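Local coordinates for glucoamylase (PDB 1LF6), which probably hydrolyses terminal 1,4-linked alpha-D-glucose residues one after another from the non-reducing ends of glucan chains, releasing beta-D-glucose, at residues A[351-355]-A[356-360]; A[402-405]-A[406-410]; A[292-295]-A[296-300]; A[304-307]-A[308-311]. All coordinates share one frame; numbering follows the deposited sequence.

Contact 1 of 4, residues A[351-355]-A[356-360]; sequences AFIAA and GDVDS
The helix-to-helix corner between helices 342-355 and 358-375 is built by F352 and I353 meeting G356, D357, V358 and S360, a Schellman motif running straight into an N-cap. G356 leaves helical geometry with phi 99°, and two bonds turn back into the last turn: D357 N to F352 O, weak at 2.8 Å, and G356 N to I353 O at 3.0 Å. The second approaches from above the carbonyl plane of I353. A CB on G356 would collide with the carbonyl oxygen of A355, so the turn calls for glycine. D357 then caps the next helix, its OD2 accepting from S360 N at 3.1 Å. With CG anti to the backbone N (chi1 -178°), the D357 carboxylate is turned to the start of that helix. S360 OG lies 2.5 Å from D357 OD1, suspiciously short and doubtful in detail; OD1 is also met by Y283 OH. S360 CB sits 3.5 Å from the centroid of the F352 ring, 7° off its normal, a CH-pi contact over one face. The D357 carboxylate lies beside the same ring, its OD1 3.5 Å from F352 CD1. I353 CD1 comes within 4.4 Å of V358 CG1. A Schellman glycine followed at once by an aspartate N-cap is a compact way to join successive helices, consistent with the (alpha/alpha) barrel of this family.

Contact 2 of 4, residues A[402-405]-A[406-410]; sequences IILS and YRLKR
L404 and L408 run alongside each other in one direction at the end of helix 395-407, their CD1 methyls 3.8 Å apart. Different first torsions make this possible: L404 holds CG anti to its backbone N (chi1 -177°), whereas L408 holds CG anti to its carbonyl carbon (chi1 -76°). I353 of helix 342-355 and V358 of helix 358-375 pack on L408, while A349 meets L404. Y406 brings its CB to 3.4 Å from I403 O, and its OH bonds D676. R407 lays CG against the same carbonyl oxygen, 3.6 Å from I403 O, before its chain bends at chi3. R410 is bent twice, at chi2 and chi3; its NE pairs with D412 and its NH2 with D366, both salt bridges.

The backbone bonds are regular up to L408 N to L404 O at 2.9 Å. Beyond them K409 takes positive phi (52°). K409 N bonds Y406 O at 3.0 Å and R410 N reaches S405 O at 2.8 Å in the carbonyl plane, the two together closing a Schellman motif. Local chemistry is therefore divided: the backbone bonds engage the carbonyls of I402 to Y406, the leucines supply the apolar packing, and the guanidinium of R410 is paired with D412 and D366 and also meets N362.

Contact 3 of 4, residues A[292-295]-A[296-300]; sequences GKAN and SLYYN
A294 and two tyrosines of the first helical turn supply the apolar part. The methyl of A294 points toward the helix, with CB 3.5 Å from Y298 CD2 and 3.6 Å from Y299 CE2, so that one small group touches both rings. The rings also meet each other: Y298 CD2 lies over the centre of one Y299 face, 3.8 Å above its plane. Different first torsions allow this, Y298 CG being anti to the backbone N (chi1 164°) and Y299 CG anti to the carbonyl carbon (chi1 -74°). An alanine in place of Y299 would remove the ring on which Y298 CD2 rests and is likely to leave the A294 methyl packed against Y298 alone on this side, opening a gap.

N295 stands at the N-cap of helix 296-306, in the family 15 glycoside hydrolase part of the chain, and follows the loop after helix 269-284. Among hydrogen bonds, Y299 N to N295 O is the first-turn backbone bond: 3.2 Å, nearly straight at 169° and in the carbonyl plane. That same N295 O lies 3.2 Å from Y299 CD2. Outside the segments, Y298 OH bonds the backbone O of N288, F290 meets the Y298 ring edge-to-face, and V660 of helix 653-668 touches its side chain.

Contact 4 of 4, residues A[304-307]-A[308-311]; sequences ILKA and SEDK
With OG anti to its carbonyl carbon (chi1 -64°), S308 folds its hydroxyl back on the helix it has just left and donates to I304 O at 2.8 Å. E309 instead sends CG anti to its backbone N (chi1 173°), which carries an extended chain out to the side where the K306 amine lies. The segment is the C-terminal exit of helix 296-306, with a type I beta turn from K306 to E309. S308 N adds a second bond back, to L305 O at 2.8 Å, arriving from above that carbonyl plane, whereas the OG bond is tilted 33° from the plane of the I304 carbonyl. Two consecutive carbonyls at the helix end are thus satisfied by one residue, and in a buried setting. An alanine at S308 would lack the hydroxyl, and I304 O would probably be left without this donor at the close of the helix.

K306 NZ and E309 OE1 are 4.4 Å apart, too far for a salt bridge, and a water mediates between them, weakly on the lysine side. E309 is also held from outside: its OE1 by Y46 OH, its OE2 by R363 and by G315 N. These bonds probably favour the ionised carboxylate. The mediating water donates to E309 OE1 at 2.6 Å and to K306 O at 2.8 Å, and accepts a weak bond of 3.2 Å from K306 NZ.

How the contacts relate
From the N terminus, contact 3 leads the chain into helix 296-306 and contact 4 takes it out of the far end; their centres are about 18 Å apart. Contact 1 then makes the corner between helices 342-355 and 358-375, and contact 2 ends helix 395-407. All four are local and run in series, so none nests within or crosses another, and none closes a long loop. In space contact 1 touches the other three, through A355 against Y298 OH, F352 and A351 against K306 and L305, and I353 against R407. Contact 2 touches neither 3 nor 4. Helices 296-306, 342-355, 358-375 and 395-407 thus meet around the 351-360 turn, consistent with the (alpha/alpha) barrel.

Contact 1 of 4, residues A[351-355]-A[356-360]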
loop_
_atom_site.group_PDB
_atom_site.type_symbol
_atom_site.label_atom_id
_atom_site.label_comp_id
_atom_site.label_asym_id
_atom_site.label_seq_id
_atom_site.Cartn_x
_atom_site.Cartn_y
_atom_site.Cartn_z
ATOM N N ALA A 351 -1.872 13.324 7.034
ATOM C CA ALA A 351 -3.164 12.725 7.364
ATOM C C ALA A 351 -3.193 12.459 8.871
ATOM O O ALA A 351 -4.188 12.729 9.533
ATOM C CB ALA A 351 -3.355 11.422 6.595
ATOM N N PHE A 352 -2.098 11.927 9.413
ATOM C CA PHE A 352 -2.037 11.672 10.847
ATOM C C PHE A 352 -2.242 12.984 11.603
ATOM O O PHE A 352 -2.931 13.019 12.617
ATOM C CB PHE A 352 -0.681 11.059 11.239
ATOM C CG PHE A 352 -0.588 9.575 10.995
ATOM C CD1 PHE A 352 -1.537 8.709 11.534
ATOM C CD2 PHE A 352 0.462 9.040 10.254
ATOM C CE1 PHE A 352 -1.442 7.326 11.340
ATOM C CE2 PHE A 352 0.568 7.660 10.054
ATOM C CZ PHE A 352 -0.385 6.804 10.597
ATOM N N ILE A 353 -1.641 14.060 11.108
ATOM C CA ILE A 353 -1.785 15.363 11.748
ATOM C C ILE A 353 -3.244 15.790 11.734
ATOM O O ILE A 353 -3.803 16.154 12.766
ATOM C CB ILE A 353 -0.953 16.449 11.034
ATOM C CG1 ILE A 353 0.541 16.134 11.164
ATOM C CG2 ILE A 353 -1.256 17.820 11.636
ATOM C CD1 ILE A 353 1.026 16.072 12.590
ATOM N N ALA A 354 -3.855 15.733 10.554
ATOM C CA ALA A 354 -5.246 16.117 10.383
ATOM C C ALA A 354 -6.187 15.290 11.249
ATOM O O ALA A 354 -7.245 15.771 11.670
ATOM C CB ALA A 354 -5.644 15.975 8.924
ATOM N N ALA A 355 -5.803 14.041 11.498
ATOM C CA ALA A 355 -6.607 13.123 12.298
ATOM C C ALA A 355 -6.358 13.265 13.801
ATOM O O ALA A 355 -7.122 12.742 14.609
ATOM C CB ALA A 355 -6.334 11.685 11.858
ATOM N N GLY A 356 -5.291 13.965 14.172
ATOM C CA GLY A 356 -4.995 14.149 15.580
ATOM C C GLY A 356 -3.933 13.213 16.131
ATOM O O GLY A 356 -3.578 13.306 17.307
ATOM N N ASP A 357 -3.425 12.310 15.299
ATOM C CA ASP A 357 -2.385 11.381 15.734
ATOM C C ASP A 357 -1.026 12.006 15.439
ATOM O O ASP A 357 -0.305 11.592 14.523
ATOM C CB ASP A 357 -2.523 10.039 15.008
ATOM C CG ASP A 357 -1.489 9.016 15.459
ATOM O OD1 ASP A 357 -1.493 7.899 14.903
ATOM O OD2 ASP A 357 -0.676 9.323 16.363
ATOM N N VAL A 358 -0.687 13.018 16.228
ATOM C CA VAL A 358 0.572 13.733 16.073
ATOM C C VAL A 358 1.785 12.840 16.314
ATOM O O VAL A 358 2.807 12.992 15.647
ATOM C CB VAL A 358 0.612 14.950 17.027
ATOM C CG1 VAL A 358 1.905 15.728 16.846
ATOM C CG2 VAL A 358 -0.580 15.842 16.746
ATOM N N ASP A 359 1.669 11.906 17.256
ATOM C CA ASP A 359 2.766 10.987 17.578
ATOM C C ASP A 359 3.256 10.219 16.355
ATOM O O ASP A 359 4.461 10.078 16.138
ATOM C CB ASP A 359 2.323 9.977 18.642
ATOM C CG ASP A 359 2.144 10.608 20.017
ATOM O OD1 ASP A 359 1.561 9.944 20.894
ATOM O OD2 ASP A 359 2.594 11.754 20.220
ATOM N N SER A 360 2.317 9.707 15.567
ATOM C CA SER A 360 2.673 8.953 14.374
ATOM C C SER A 360 3.411 9.822 13.359
ATOM O O SER A 360 4.361 9.367 12.728
ATOM C CB SER A 360 1.428 8.351 13.733
ATOM O OG SER A 360 0.883 7.333 14.559
#

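Contact 2 of 4, residues A[402-405]-A[406-410]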
loop_
_atom_site.group_PDB
_atom_site.type_symbol
_atom_site.label_atom_id
_atom_site.label_comp_id
_atom_site.label_asym_id
_atom_site.label_seq_id
_atom_site.Cartn_x
_atom_site.Cartn_y
_atom_site.Cartn_z
ATOM N N ILE A 402 11.395 18.993 5.490
ATOM C CA ILE A 402 11.580 20.308 6.098
ATOM C C ILE A 402 10.214 20.915 6.384
ATOM O O ILE A 402 9.988 21.478 7.452
ATOM C CB ILE A 402 12.330 21.298 5.172
ATOM C CG1 ILE A 402 13.720 20.768 4.819
ATOM C CG2 ILE A 402 12.433 22.656 5.867
ATOM C CD1 ILE A 402 14.460 21.636 3.806
ATOM N N ILE A 403 9.311 20.802 5.415
ATOM C CA ILE A 403 7.967 21.341 5.557
ATOM C C ILE A 403 7.257 20.666 6.731
ATOM O O ILE A 403 6.543 21.322 7.488
ATOM C CB ILE A 403 7.150 21.142 4.254
ATOM C CG1 ILE A 403 7.869 21.841 3.089
ATOM C CG2 ILE A 403 5.739 21.711 4.414
ATOM C CD1 ILE A 403 7.236 21.597 1.738
ATOM N N LEU A 404 7.467 19.360 6.883
ATOM C CA LEU A 404 6.855 18.606 7.973
ATOM C C LEU A 404 7.453 19.054 9.317
ATOM O O LEU A 404 6.743 19.172 10.306
ATOM C CB LEU A 404 7.087 17.103 7.774
ATOM C CG LEU A 404 6.441 16.148 8.785
ATOM C CD1 LEU A 404 4.947 16.357 8.827
ATOM C CD2 LEU A 404 6.764 14.702 8.395
ATOM N N SER A 405 8.761 19.295 9.345
ATOM C CA SER A 405 9.418 19.741 10.562
ATOM C C SER A 405 8.777 21.045 11.024
ATOM O O SER A 405 8.589 21.280 12.220
ATOM C CB SER A 405 10.913 19.959 10.315
ATOM O OG SER A 405 11.576 18.724 10.124
ATOM N N TYR A 406 8.434 21.891 10.062
ATOM C CA TYR A 406 7.810 23.166 10.362
ATOM C C TYR A 406 6.405 23.002 10.941
ATOM O O TYR A 406 6.067 23.618 11.947
ATOM C CB TYR A 406 7.749 24.035 9.103
ATOM C CG TYR A 406 6.773 25.177 9.225
ATOM C CD1 TYR A 406 5.501 25.093 8.658
ATOM C CD2 TYR A 406 7.093 26.314 9.967
ATOM C CE1 TYR A 406 4.572 26.105 8.832
ATOM C CE2 TYR A 406 6.170 27.333 10.149
ATOM C CZ TYR A 406 4.912 27.218 9.583
ATOM O OH TYR A 406 3.985 28.203 9.800
ATOM N N ARG A 407 5.583 22.179 10.299
ATOM C CA ARG A 407 4.222 21.973 10.772
ATOM C C ARG A 407 4.167 21.285 12.133
ATOM O O ARG A 407 3.252 21.527 12.918
ATOM C CB ARG A 407 3.420 21.180 9.739
ATOM C CG ARG A 407 3.180 21.948 8.447
ATOM C CD ARG A 407 2.004 21.361 7.699
ATOM N NE ARG A 407 0.774 21.491 8.471
ATOM C CZ ARG A 407 -0.169 20.559 8.529
ATOM N NH1 ARG A 407 -0.024 19.424 7.860
ATOM N NH2 ARG A 407 -1.255 20.760 9.260
ATOM N N LEU A 408 5.141 20.427 12.413
ATOM C CA LEU A 408 5.189 19.739 13.695
ATOM C C LEU A 408 5.953 20.590 14.713
ATOM O O LEU A 408 6.133 20.190 15.861
ATOM C CB LEU A 408 5.859 18.369 13.538
ATOM C CG LEU A 408 4.969 17.305 12.875
ATOM C CD1 LEU A 408 5.767 16.059 12.565
ATOM C CD2 LEU A 408 3.815 16.982 13.797
ATOM N N LYS A 409 6.386 21.772 14.279
ATOM C CA LYS A 409 7.133 22.692 15.128
ATOM C C LYS A 409 8.325 22.014 15.782
ATOM O O LYS A 409 8.658 22.282 16.939
ATOM C CB LYS A 409 6.216 23.297 16.195
ATOM C CG LYS A 409 5.130 24.182 15.610
ATOM C CD LYS A 409 4.298 24.844 16.688
ATOM C CE LYS A 409 3.252 25.770 16.075
ATOM N NZ LYS A 409 2.470 26.496 17.118
ATOM N N ARG A 410 8.970 21.133 15.027
ATOM C CA ARG A 410 10.137 20.408 15.510
ATOM C C ARG A 410 11.404 21.177 15.170
ATOM O O ARG A 410 12.209 20.746 14.340
ATOM C CB ARG A 410 10.177 19.011 14.878
ATOM C CG ARG A 410 9.059 18.098 15.353
ATOM C CD ARG A 410 9.255 17.755 16.817
ATOM N NE ARG A 410 10.556 17.129 17.033
ATOM C CZ ARG A 410 10.825 15.852 16.787
ATOM N NH1 ARG A 410 9.902 15.044 16.323
ATOM N NH2 ARG A 410 12.028 15.372 16.988
#

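Contact 3 of 4, residues A[292-295]-A[296-300]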
loop_
_atom_site.group_PDB
_atom_site.type_symbol
_atom_site.label_atom_id
_atom_site.label_comp_id
_atom_site.label_asym_id
_atom_site.label_seq_id
_atom_site.Cartn_x
_atom_site.Cartn_y
_atom_site.Cartn_z
ATOM N N GLY A 292 -18.618 14.502 15.198
ATOM C CA GLY A 292 -19.450 13.384 14.776
ATOM C C GLY A 292 -19.612 13.203 13.275
ATOM O O GLY A 292 -20.450 12.418 12.833
ATOM N N LYS A 293 -18.820 13.917 12.483
ATOM C CA LYS A 293 -18.920 13.799 11.035
ATOM C C LYS A 293 -18.030 12.689 10.489
ATOM O O LYS A 293 -18.276 12.165 9.401
ATOM C CB LYS A 293 -18.556 15.125 10.362
ATOM C CG LYS A 293 -19.581 16.224 10.566
ATOM C CD LYS A 293 -19.224 17.460 9.757
ATOM C CE LYS A 293 -20.291 18.528 9.894
ATOM N NZ LYS A 293 -19.949 19.749 9.112
ATOM N N ALA A 294 -16.994 12.334 11.243
ATOM C CA ALA A 294 -16.070 11.281 10.829
ATOM C C ALA A 294 -16.853 10.061 10.351
ATOM O O ALA A 294 -17.746 9.579 11.048
ATOM C CB ALA A 294 -15.156 10.905 11.992
ATOM N N ASN A 295 -16.523 9.566 9.161
ATOM C CA ASN A 295 -17.226 8.419 8.595
ATOM C C ASN A 295 -16.376 7.151 8.548
ATOM O O ASN A 295 -15.222 7.142 8.981
ATOM C CB ASN A 295 -17.745 8.764 7.193
ATOM C CG ASN A 295 -16.626 9.079 6.212
ATOM O OD1 ASN A 295 -16.877 9.512 5.087
ATOM N ND2 ASN A 295 -15.390 8.863 6.633
ATOM N N SER A 296 -16.949 6.081 8.013
ATOM C CA SER A 296 -16.249 4.806 7.941
ATOM C C SER A 296 -14.973 4.844 7.109
ATOM O O SER A 296 -13.948 4.293 7.514
ATOM C CB SER A 296 -17.183 3.720 7.400
ATOM O OG SER A 296 -17.559 3.992 6.063
ATOM N N LEU A 297 -15.023 5.490 5.951
ATOM C CA LEU A 297 -13.836 5.548 5.103
ATOM C C LEU A 297 -12.720 6.309 5.796
ATOM O O LEU A 297 -11.547 5.996 5.612
ATOM C CB LEU A 297 -14.162 6.190 3.751
ATOM C CG LEU A 297 -13.055 6.134 2.692
ATOM C CD1 LEU A 297 -12.532 4.711 2.547
ATOM C CD2 LEU A 297 -13.599 6.634 1.363
ATOM N N TYR A 298 -13.085 7.307 6.597
ATOM C CA TYR A 298 -12.100 8.095 7.332
ATOM C C TYR A 298 -11.373 7.182 8.312
ATOM O O TYR A 298 -10.146 7.124 8.331
ATOM C CB TYR A 298 -12.796 9.222 8.099
ATOM C CG TYR A 298 -11.958 9.866 9.184
ATOM C CD1 TYR A 298 -10.901 10.716 8.868
ATOM C CD2 TYR A 298 -12.252 9.655 10.533
ATOM C CE1 TYR A 298 -10.159 11.353 9.871
ATOM C CE2 TYR A 298 -11.518 10.285 11.544
ATOM C CZ TYR A 298 -10.479 11.136 11.208
ATOM O OH TYR A 298 -9.791 11.799 12.202
ATOM N N TYR A 299 -12.133 6.470 9.134
ATOM C CA TYR A 299 -11.529 5.563 10.098
ATOM C C TYR A 299 -10.792 4.427 9.384
ATOM O O TYR A 299 -9.681 4.053 9.773
ATOM C CB TYR A 299 -12.609 5.014 11.040
ATOM C CG TYR A 299 -13.085 6.028 12.062
ATOM C CD1 TYR A 299 -12.230 6.490 13.061
ATOM C CD2 TYR A 299 -14.384 6.537 12.021
ATOM C CE1 TYR A 299 -12.657 7.442 14.004
ATOM C CE2 TYR A 299 -14.821 7.491 12.956
ATOM C CZ TYR A 299 -13.950 7.936 13.942
ATOM O OH TYR A 299 -14.379 8.876 14.859
ATOM N N ASN A 300 -11.398 3.886 8.333
ATOM C CA ASN A 300 -10.759 2.803 7.589
ATOM C C ASN A 300 -9.401 3.277 7.081
ATOM O O ASN A 300 -8.390 2.589 7.249
ATOM C CB ASN A 300 -11.635 2.359 6.404
ATOM C CG ASN A 300 -11.135 1.071 5.751
ATOM O OD1 ASN A 300 -10.911 1.020 4.542
ATOM N ND2 ASN A 300 -10.966 0.029 6.552
#

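Contact 4 of 4, residues A[304-307]-A[308-311]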
loop_
_atom_site.group_PDB
_atom_site.type_symbol
_atom_site.label_atom_id
_atom_site.label_comp_id
_atom_site.label_asym_id
_atom_site.label_seq_id
_atom_site.Cartn_x
_atom_site.Cartn_y
_atom_site.Cartn_z
ATOM N N ILE A 304 -5.603 1.820 8.165
ATOM C CA ILE A 304 -4.739 1.294 7.119
ATOM C C ILE A 304 -3.380 1.983 7.193
ATOM O O ILE A 304 -2.343 1.324 7.120
ATOM C CB ILE A 304 -5.358 1.503 5.710
ATOM C CG1 ILE A 304 -6.555 0.572 5.531
ATOM C CG2 ILE A 304 -4.310 1.250 4.623
ATOM C CD1 ILE A 304 -7.268 0.745 4.208
ATOM N N LEU A 305 -3.378 3.304 7.357
ATOM C CA LEU A 305 -2.121 4.044 7.451
ATOM C C LEU A 305 -1.382 3.595 8.704
ATOM O O LEU A 305 -0.193 3.282 8.669
ATOM C CB LEU A 305 -2.384 5.555 7.513
ATOM C CG LEU A 305 -3.048 6.169 6.275
ATOM C CD1 LEU A 305 -3.186 7.671 6.464
ATOM C CD2 LEU A 305 -2.217 5.858 5.021
ATOM N N LYS A 306 -2.109 3.556 9.814
ATOM C CA LYS A 306 -1.545 3.143 11.088
ATOM C C LYS A 306 -0.913 1.758 10.961
ATOM O O LYS A 306 0.141 1.490 11.529
ATOM C CB LYS A 306 -2.649 3.114 12.145
ATOM C CG LYS A 306 -2.300 3.851 13.412
ATOM C CD LYS A 306 -1.176 3.176 14.140
ATOM C CE LYS A 306 -0.722 3.986 15.344
ATOM N NZ LYS A 306 0.346 3.235 16.039
ATOM N N ALA A 307 -1.570 0.885 10.206
ATOM C CA ALA A 307 -1.096 -0.480 10.002
ATOM C C ALA A 307 0.009 -0.602 8.950
ATOM O O ALA A 307 0.478 -1.709 8.674
ATOM C CB ALA A 307 -2.271 -1.375 9.616
ATOM N N SER A 308 0.437 0.522 8.376
ATOM C CA SER A 308 1.476 0.493 7.338
ATOM C C SER A 308 2.874 0.848 7.836
ATOM O O SER A 308 3.793 1.066 7.042
ATOM C CB SER A 308 1.088 1.425 6.185
ATOM O OG SER A 308 -0.094 0.967 5.550
ATOM N N GLU A 309 3.028 0.907 9.154
ATOM C CA GLU A 309 4.317 1.219 9.759
ATOM C C GLU A 309 5.040 -0.075 10.121
ATOM O O GLU A 309 4.405 -1.039 10.541
ATOM C CB GLU A 309 4.115 2.049 11.036
ATOM C CG GLU A 309 5.385 2.303 11.844
ATOM C CD GLU A 309 5.123 3.020 13.164
ATOM O OE1 GLU A 309 4.178 2.625 13.878
ATOM O OE2 GLU A 309 5.868 3.966 13.490
ATOM N N ASP A 310 6.357 -0.114 9.945
ATOM C CA ASP A 310 7.085 -1.307 10.340
ATOM C C ASP A 310 7.067 -1.259 11.862
ATOM O O ASP A 310 7.000 -0.178 12.452
ATOM C CB ASP A 310 8.530 -1.293 9.838
ATOM C CG ASP A 310 9.281 -2.580 10.200
ATOM O OD1 ASP A 310 8.782 -3.676 9.861
ATOM O OD2 ASP A 310 10.358 -2.490 10.823
ATOM N N LYS A 311 7.111 -2.420 12.504
ATOM C CA LYS A 311 7.066 -2.446 13.958
ATOM C C LYS A 311 8.439 -2.494 14.622
ATOM O O LYS A 311 8.542 -2.465 15.847
ATOM C CB LYS A 311 6.183 -3.605 14.416
ATOM C CG LYS A 311 4.739 -3.421 13.963
ATOM C CD LYS A 311 3.822 -4.558 14.377
ATOM C CE LYS A 311 2.385 -4.249 13.957
ATOM N NZ LYS A 311 1.390 -5.250 14.416
HETATM O O HOH W 1 1.985 -1.257 11.436
HETATM O O HOH W 2 1.682 3.086 13.166
#